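Long-range contacts in protein interacting with HSP90 1 (Saccharomyces cerevisiae, PDB 4CGU), which takes part in pre-rRNA processing and is required for the interaction of NOP58 with snoRNA, the chain here carrying its C-terminal CS domain: residues B[93-98]-B[130-135]; B[98-103]-B[151-156]. All coordinates share one frame; numbering follows the deposited sequence.

In the fold
Both contacts draw on strand 95-101 of the CS domain and share Leu98, yet their centres lie about 16 Å apart, on opposite sides of the chain's centre. Contact 1 is face packing: the strand's first half leans on strand 129-131 of the smaller sheet and the loop after it. Contact 2 is antiparallel backbone pairing with neighbouring strand 153-157 in the larger sheet. The ladder runs on between them, with a probable hydrogen bond from Ile156 N to Ile97 O at 2.9 Å, and the core is continuous, Ile130 CD1 lying 4.0 Å from Ile99 CD1. The second protein of the complex touches both: its backbone bonds to Tyr93 and Arg96, and it packs on Leu154 and Tyr155.

Contact 1. Residues B[93-98]-B[130-135]; sequences YKLRIL and IPLPRD
Leu95 and Ile97 reach across to Ile130, Leu132 and Pro133 through methyl and ring carbons alone; no hydrogen bond joins the two segments. Leu95 points its CD2 methyl at the Pro133 ring, 3.6 Å from ring carbon CD. Chi1 of Leu95 (175°) carries CG away from the backbone N, and chi2 (70°) then aims CD2 at the proline. Leu95 CD2 lies more loosely against Leu132 CD2, at 4.4 Å. This is sheet-on-sheet packing in the beta-sandwich of a CS domain: strand 95-101 lies inside the four-stranded sheet, and strand 129-131 borders the three-stranded one, so side chains rather than backbones bridge the gap, with CA atoms 8.7 Å apart at both Leu95-Pro133 and Ile97-Ile130. The CD1 methyl of Ile97 touches two partners. Ile97 slides past Ile130, its CD1 lying 3.8 Å from Ile130 CG2. It crosses Leu132 at about a right angle, Ile97 CD1 to Leu132 CD2 being 4.0 Å. Leu95 and Lys94 form a classic beta bulge opposite Ile158. Met85 and Val83 of strand 81-87 flank Leu95 and Ile97, while Asp135 makes a salt bridge to Arg87.

Contact 2. Residues B[98-103]-B[151-156]; sequences LIENKA and ERTLYI
Ile99 and Leu154 form an antiparallel hydrogen-bonded pair, each N-H donating to the other's O at 2.9 Å and lying in the acceptor's carbonyl plane. Residues 98-101 and 153-156 of the two strands run at 174° to each other, with axes 4.7 Å apart. Leu98-Tyr155 and Glu100-Thr153 are the flanking non-hydrogen-bonded pairs, and a straight bond from Asn101 N to Arg152 O (3.2 Å) continues the ladder. Arg152 and Thr153 make a G1 beta bulge opposite Ile148, Arg152 taking the left-handed backbone conformation of its first position. Thr153 OG1 bonds back to Glu151 O. The Arg152 side chain, bent at chi3 (-56°), follows the departing chain and presents its guanidinium end-on to Ala103 O. NH1 (2.6 Å) and NH2 (2.9 Å) of Arg152 both donate to Ala103 O, which lies in the guanidinium plane. The Asn101 amide stacks on the guanidinium, their planes 16° apart, while OD1 takes the N-H of Ala103 in an Asx turn at the end of the strand. An alanine in place of Arg152 would remove both donors and probably leave the Ala103 carbonyl without these partners, its turn less firmly tied to the bulge. On the face bearing Leu98 and Tyr155, the Leu98 CD2 methyl presses obliquely on the ring, 3.3 Å from Tyr155 CD2; on the other face, Ile99 and Leu154 meet CB to CB at 4.0 Å. Asn101 also bonds to Glu80 and Asp109. In the four-stranded sheet this pair of strands is central: strand 81-87 lines the far edge of 95-101, and strand 144-148 that of 153-157.

Contact 1. Residues B[93-98]-B[130-135]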
loop_
_atom_site.group_PDB
_atom_site.type_symbol
_atom_site.label_atom_id
_atom_site.label_comp_id
_atom_site.label_asym_id
_atom_site.label_seq_id
_atom_site.Cartn_x
_atom_site.Cartn_y
_atom_site.Cartn_z
ATOM N N TYR B 93 2.741 -13.640 7.183
ATOM C CA TYR B 93 2.089 -13.768 5.886
ATOM C C TYR B 93 1.259 -15.046 5.871
ATOM O O TYR B 93 1.480 -15.940 6.682
ATOM C CB TYR B 93 3.134 -13.797 4.770
ATOM C CG TYR B 93 4.342 -14.643 5.105
ATOM C CD1 TYR B 93 4.316 -16.021 4.942
ATOM C CD2 TYR B 93 5.505 -14.064 5.603
ATOM C CE1 TYR B 93 5.415 -16.798 5.254
ATOM C CE2 TYR B 93 6.610 -14.836 5.914
ATOM C CZ TYR B 93 6.557 -16.204 5.735
ATOM O OH TYR B 93 7.647 -16.985 6.039
ATOM N N LYS B 94 0.299 -15.118 4.955
ATOM C CA LYS B 94 -0.556 -16.291 4.824
ATOM C C LYS B 94 -0.152 -17.117 3.614
ATOM O O LYS B 94 -0.393 -18.326 3.559
ATOM C CB LYS B 94 -2.014 -15.870 4.654
ATOM C CG LYS B 94 -2.573 -15.028 5.790
ATOM C CD LYS B 94 -2.529 -15.785 7.098
ATOM C CE LYS B 94 -3.125 -14.962 8.234
ATOM N NZ LYS B 94 -3.008 -15.670 9.545
ATOM N N LEU B 95 0.459 -16.458 2.637
ATOM C CA LEU B 95 0.697 -17.075 1.342
ATOM C C LEU B 95 2.086 -16.744 0.823
ATOM O O LEU B 95 2.530 -15.593 0.897
ATOM C CB LEU B 95 -0.352 -16.582 0.340
ATOM C CG LEU B 95 -0.185 -17.027 -1.110
ATOM C CD1 LEU B 95 -0.480 -18.521 -1.269
ATOM C CD2 LEU B 95 -1.060 -16.189 -2.028
ATOM N N ARG B 96 2.767 -17.759 0.297
ATOM C CA ARG B 96 3.987 -17.545 -0.467
ATOM C C ARG B 96 3.822 -18.040 -1.901
ATOM O O ARG B 96 3.356 -19.153 -2.132
ATOM C CB ARG B 96 5.181 -18.250 0.173
ATOM C CG ARG B 96 6.464 -18.081 -0.630
ATOM C CD ARG B 96 7.561 -19.006 -0.147
ATOM N NE ARG B 96 7.317 -20.397 -0.523
ATOM C CZ ARG B 96 7.905 -21.435 0.064
ATOM N NH1 ARG B 96 8.760 -21.233 1.059
ATOM N NH2 ARG B 96 7.635 -22.672 -0.335
ATOM N N ILE B 97 4.208 -17.203 -2.859
ATOM C CA ILE B 97 4.192 -17.560 -4.270
ATOM C C ILE B 97 5.623 -17.589 -4.787
ATOM O O ILE B 97 6.369 -16.636 -4.589
ATOM C CB ILE B 97 3.411 -16.521 -5.086
ATOM C CG1 ILE B 97 2.049 -16.263 -4.436
ATOM C CG2 ILE B 97 3.264 -16.968 -6.540
ATOM C CD1 ILE B 97 1.339 -15.057 -4.988
ATOM N N LEU B 98 6.001 -18.689 -5.431
ATOM C CA LEU B 98 7.285 -18.802 -6.113
ATOM C C LEU B 98 7.076 -18.771 -7.613
ATOM O O LEU B 98 6.337 -19.590 -8.164
ATOM C CB LEU B 98 7.984 -20.114 -5.751
ATOM C CG LEU B 98 8.264 -20.399 -4.280
ATOM C CD1 LEU B 98 9.182 -21.605 -4.128
ATOM C CD2 LEU B 98 8.873 -19.183 -3.627
ATOM N N ILE B 130 -1.193 -13.686 -11.142
ATOM C CA ILE B 130 -1.541 -14.585 -10.055
ATOM C C ILE B 130 -2.770 -14.052 -9.345
ATOM O O ILE B 130 -2.678 -13.104 -8.557
ATOM C CB ILE B 130 -0.420 -14.661 -9.003
ATOM C CG1 ILE B 130 0.957 -14.626 -9.668
ATOM C CG2 ILE B 130 -0.591 -15.901 -8.120
ATOM C CD1 ILE B 130 1.318 -15.899 -10.377
ATOM N N PRO B 131 -3.937 -14.638 -9.634
ATOM C CA PRO B 131 -5.097 -14.309 -8.806
ATOM C C PRO B 131 -4.797 -14.766 -7.390
ATOM O O PRO B 131 -4.161 -15.802 -7.220
ATOM C CB PRO B 131 -6.213 -15.163 -9.414
ATOM C CG PRO B 131 -5.776 -15.418 -10.816
ATOM C CD PRO B 131 -4.280 -15.528 -10.752
ATOM N N LEU B 132 -5.215 -14.000 -6.390
ATOM C CA LEU B 132 -4.917 -14.355 -5.011
ATOM C C LEU B 132 -6.115 -15.061 -4.394
ATOM O O LEU B 132 -7.254 -14.746 -4.734
ATOM C CB LEU B 132 -4.552 -13.107 -4.208
ATOM C CG LEU B 132 -3.380 -12.284 -4.755
ATOM C CD1 LEU B 132 -3.053 -11.147 -3.805
ATOM C CD2 LEU B 132 -2.154 -13.157 -4.989
ATOM N N PRO B 133 -5.861 -16.024 -3.493
ATOM C CA PRO B 133 -6.936 -16.763 -2.823
ATOM C C PRO B 133 -7.910 -15.786 -2.175
ATOM O O PRO B 133 -7.477 -14.775 -1.625
ATOM C CB PRO B 133 -6.196 -17.560 -1.748
ATOM C CG PRO B 133 -4.802 -17.668 -2.247
ATOM C CD PRO B 133 -4.534 -16.389 -2.972
ATOM N N ARG B 134 -9.201 -16.082 -2.249
ATOM C CA ARG B 134 -10.226 -15.141 -1.820
ATOM C C ARG B 134 -10.387 -15.090 -0.305
ATOM O O ARG B 134 -11.006 -14.169 0.225
ATOM C CB ARG B 134 -11.565 -15.474 -2.481
ATOM C CG ARG B 134 -12.052 -16.881 -2.191
ATOM C CD ARG B 134 -13.303 -17.196 -2.979
ATOM N NE ARG B 134 -13.146 -16.850 -4.386
ATOM C CZ ARG B 134 -13.961 -17.261 -5.351
ATOM N NH1 ARG B 134 -14.990 -18.044 -5.057
ATOM N NH2 ARG B 134 -13.745 -16.894 -6.605
ATOM N N ASP B 135 -9.824 -16.072 0.390
ATOM C CA ASP B 135 -9.973 -16.157 1.841
ATOM C C ASP B 135 -8.853 -15.449 2.599
ATOM O O ASP B 135 -8.664 -15.680 3.792
ATOM C CB ASP B 135 -10.039 -17.620 2.290
ATOM C CG ASP B 135 -8.711 -18.343 2.130
ATOM O OD1 ASP B 135 -8.076 -18.202 1.065
ATOM O OD2 ASP B 135 -8.300 -19.047 3.075
#

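Contact 2. Residues B[98-103]-B[151-156]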
loop_
_atom_site.group_PDB
_atom_site.type_symbol
_atom_site.label_atom_id
_atom_site.label_comp_id
_atom_site.label_asym_id
_atom_site.label_seq_id
_atom_site.Cartn_x
_atom_site.Cartn_y
_atom_site.Cartn_z
ATOM N N LEU B 98 6.001 -18.689 -5.431
ATOM C CA LEU B 98 7.285 -18.802 -6.113
ATOM C C LEU B 98 7.076 -18.771 -7.613
ATOM O O LEU B 98 6.337 -19.590 -8.164
ATOM C CB LEU B 98 7.984 -20.114 -5.751
ATOM C CG LEU B 98 8.264 -20.399 -4.280
ATOM C CD1 LEU B 98 9.182 -21.605 -4.128
ATOM C CD2 LEU B 98 8.873 -19.183 -3.627
ATOM N N ILE B 99 7.723 -17.825 -8.279
ATOM C CA ILE B 99 7.687 -17.784 -9.730
ATOM C C ILE B 99 9.090 -18.047 -10.245
ATOM O O ILE B 99 10.018 -17.300 -9.947
ATOM C CB ILE B 99 7.197 -16.432 -10.255
ATOM C CG1 ILE B 99 5.816 -16.109 -9.674
ATOM C CG2 ILE B 99 7.181 -16.434 -11.785
ATOM C CD1 ILE B 99 5.153 -14.928 -10.324
ATOM N N GLU B 100 9.239 -19.118 -11.014
ATOM C CA GLU B 100 10.550 -19.568 -11.449
ATOM C C GLU B 100 10.657 -19.620 -12.972
ATOM O O GLU B 100 9.793 -20.179 -13.641
ATOM C CB GLU B 100 10.821 -20.949 -10.854
ATOM C CG GLU B 100 12.191 -21.495 -11.137
ATOM C CD GLU B 100 12.476 -22.785 -10.389
ATOM O OE1 GLU B 100 11.731 -23.099 -9.434
ATOM O OE2 GLU B 100 13.440 -23.487 -10.761
ATOM N N ASN B 101 11.710 -19.026 -13.526
ATOM C CA ASN B 101 11.944 -19.119 -14.962
ATOM C C ASN B 101 12.788 -20.352 -15.273
ATOM O O ASN B 101 13.892 -20.502 -14.750
ATOM C CB ASN B 101 12.620 -17.851 -15.488
ATOM C CG ASN B 101 12.620 -17.767 -17.013
ATOM O OD1 ASN B 101 12.406 -18.763 -17.711
ATOM N ND2 ASN B 101 12.866 -16.569 -17.533
ATOM N N LYS B 102 12.262 -21.228 -16.125
ATOM C CA LYS B 102 12.919 -22.497 -16.443
ATOM C C LYS B 102 13.581 -22.514 -17.820
ATOM O O LYS B 102 14.213 -23.501 -18.193
ATOM C CB LYS B 102 11.909 -23.646 -16.373
ATOM C CG LYS B 102 11.177 -23.760 -15.053
ATOM C CD LYS B 102 11.997 -24.510 -14.024
ATOM C CE LYS B 102 11.113 -25.017 -12.894
ATOM N NZ LYS B 102 11.880 -25.788 -11.879
ATOM N N ALA B 103 13.421 -21.437 -18.582
ATOM C CA ALA B 103 13.970 -21.382 -19.933
ATOM C C ALA B 103 15.494 -21.326 -19.893
ATOM O O ALA B 103 16.067 -20.481 -19.207
ATOM C CB ALA B 103 13.408 -20.188 -20.687
ATOM N N GLU B 151 18.948 -17.306 -9.265
ATOM C CA GLU B 151 17.973 -18.383 -9.335
ATOM C C GLU B 151 16.860 -18.077 -10.321
ATOM O O GLU B 151 16.035 -18.940 -10.613
ATOM C CB GLU B 151 17.381 -18.665 -7.952
ATOM C CG GLU B 151 18.403 -19.199 -6.969
ATOM C CD GLU B 151 19.250 -20.314 -7.563
ATOM O OE1 GLU B 151 18.688 -21.207 -8.237
ATOM O OE2 GLU B 151 20.483 -20.299 -7.353
ATOM N N ARG B 152 16.863 -16.851 -10.837
ATOM C CA ARG B 152 15.763 -16.334 -11.644
ATOM C C ARG B 152 14.440 -16.658 -10.967
ATOM O O ARG B 152 13.542 -17.249 -11.568
ATOM C CB ARG B 152 15.813 -16.883 -13.073
ATOM C CG ARG B 152 16.977 -16.334 -13.896
ATOM C CD ARG B 152 16.943 -16.858 -15.318
ATOM N NE ARG B 152 16.925 -18.316 -15.339
ATOM C CZ ARG B 152 16.693 -19.045 -16.423
ATOM N NH1 ARG B 152 16.459 -18.448 -17.586
ATOM N NH2 ARG B 152 16.692 -20.370 -16.343
ATOM N N THR B 153 14.340 -16.295 -9.695
ATOM C CA THR B 153 13.156 -16.645 -8.928
ATOM C C THR B 153 12.575 -15.424 -8.228
ATOM O O THR B 153 13.307 -14.631 -7.633
ATOM C CB THR B 153 13.464 -17.761 -7.900
ATOM O OG1 THR B 153 13.917 -18.935 -8.588
ATOM C CG2 THR B 153 12.224 -18.118 -7.099
ATOM N N LEU B 154 11.263 -15.261 -8.352
ATOM C CA LEU B 154 10.504 -14.294 -7.571
ATOM C C LEU B 154 9.871 -15.002 -6.383
ATOM O O LEU B 154 9.244 -16.052 -6.545
ATOM C CB LEU B 154 9.387 -13.672 -8.410
ATOM C CG LEU B 154 9.656 -12.504 -9.353
ATOM C CD1 LEU B 154 8.337 -12.029 -9.961
ATOM C CD2 LEU B 154 10.374 -11.361 -8.651
ATOM N N TYR B 155 10.057 -14.427 -5.196
ATOM C CA TYR B 155 9.427 -14.877 -3.960
ATOM C C TYR B 155 8.445 -13.803 -3.520
ATOM O O TYR B 155 8.843 -12.675 -3.257
ATOM C CB TYR B 155 10.471 -15.035 -2.849
ATOM C CG TYR B 155 11.506 -16.108 -3.087
ATOM C CD1 TYR B 155 12.597 -15.883 -3.917
ATOM C CD2 TYR B 155 11.400 -17.347 -2.470
ATOM C CE1 TYR B 155 13.550 -16.869 -4.133
ATOM C CE2 TYR B 155 12.343 -18.339 -2.679
ATOM C CZ TYR B 155 13.415 -18.095 -3.509
ATOM O OH TYR B 155 14.353 -19.082 -3.712
ATOM N N ILE B 156 7.169 -14.152 -3.420
ATOM C CA ILE B 156 6.140 -13.192 -3.044
ATOM C C ILE B 156 5.434 -13.602 -1.752
ATOM O O ILE B 156 4.886 -14.695 -1.660
ATOM C CB ILE B 156 5.104 -13.045 -4.168
ATOM C CG1 ILE B 156 5.804 -12.633 -5.468
ATOM C CG2 ILE B 156 4.020 -12.055 -3.771
ATOM C CD1 ILE B 156 4.941 -12.772 -6.698
#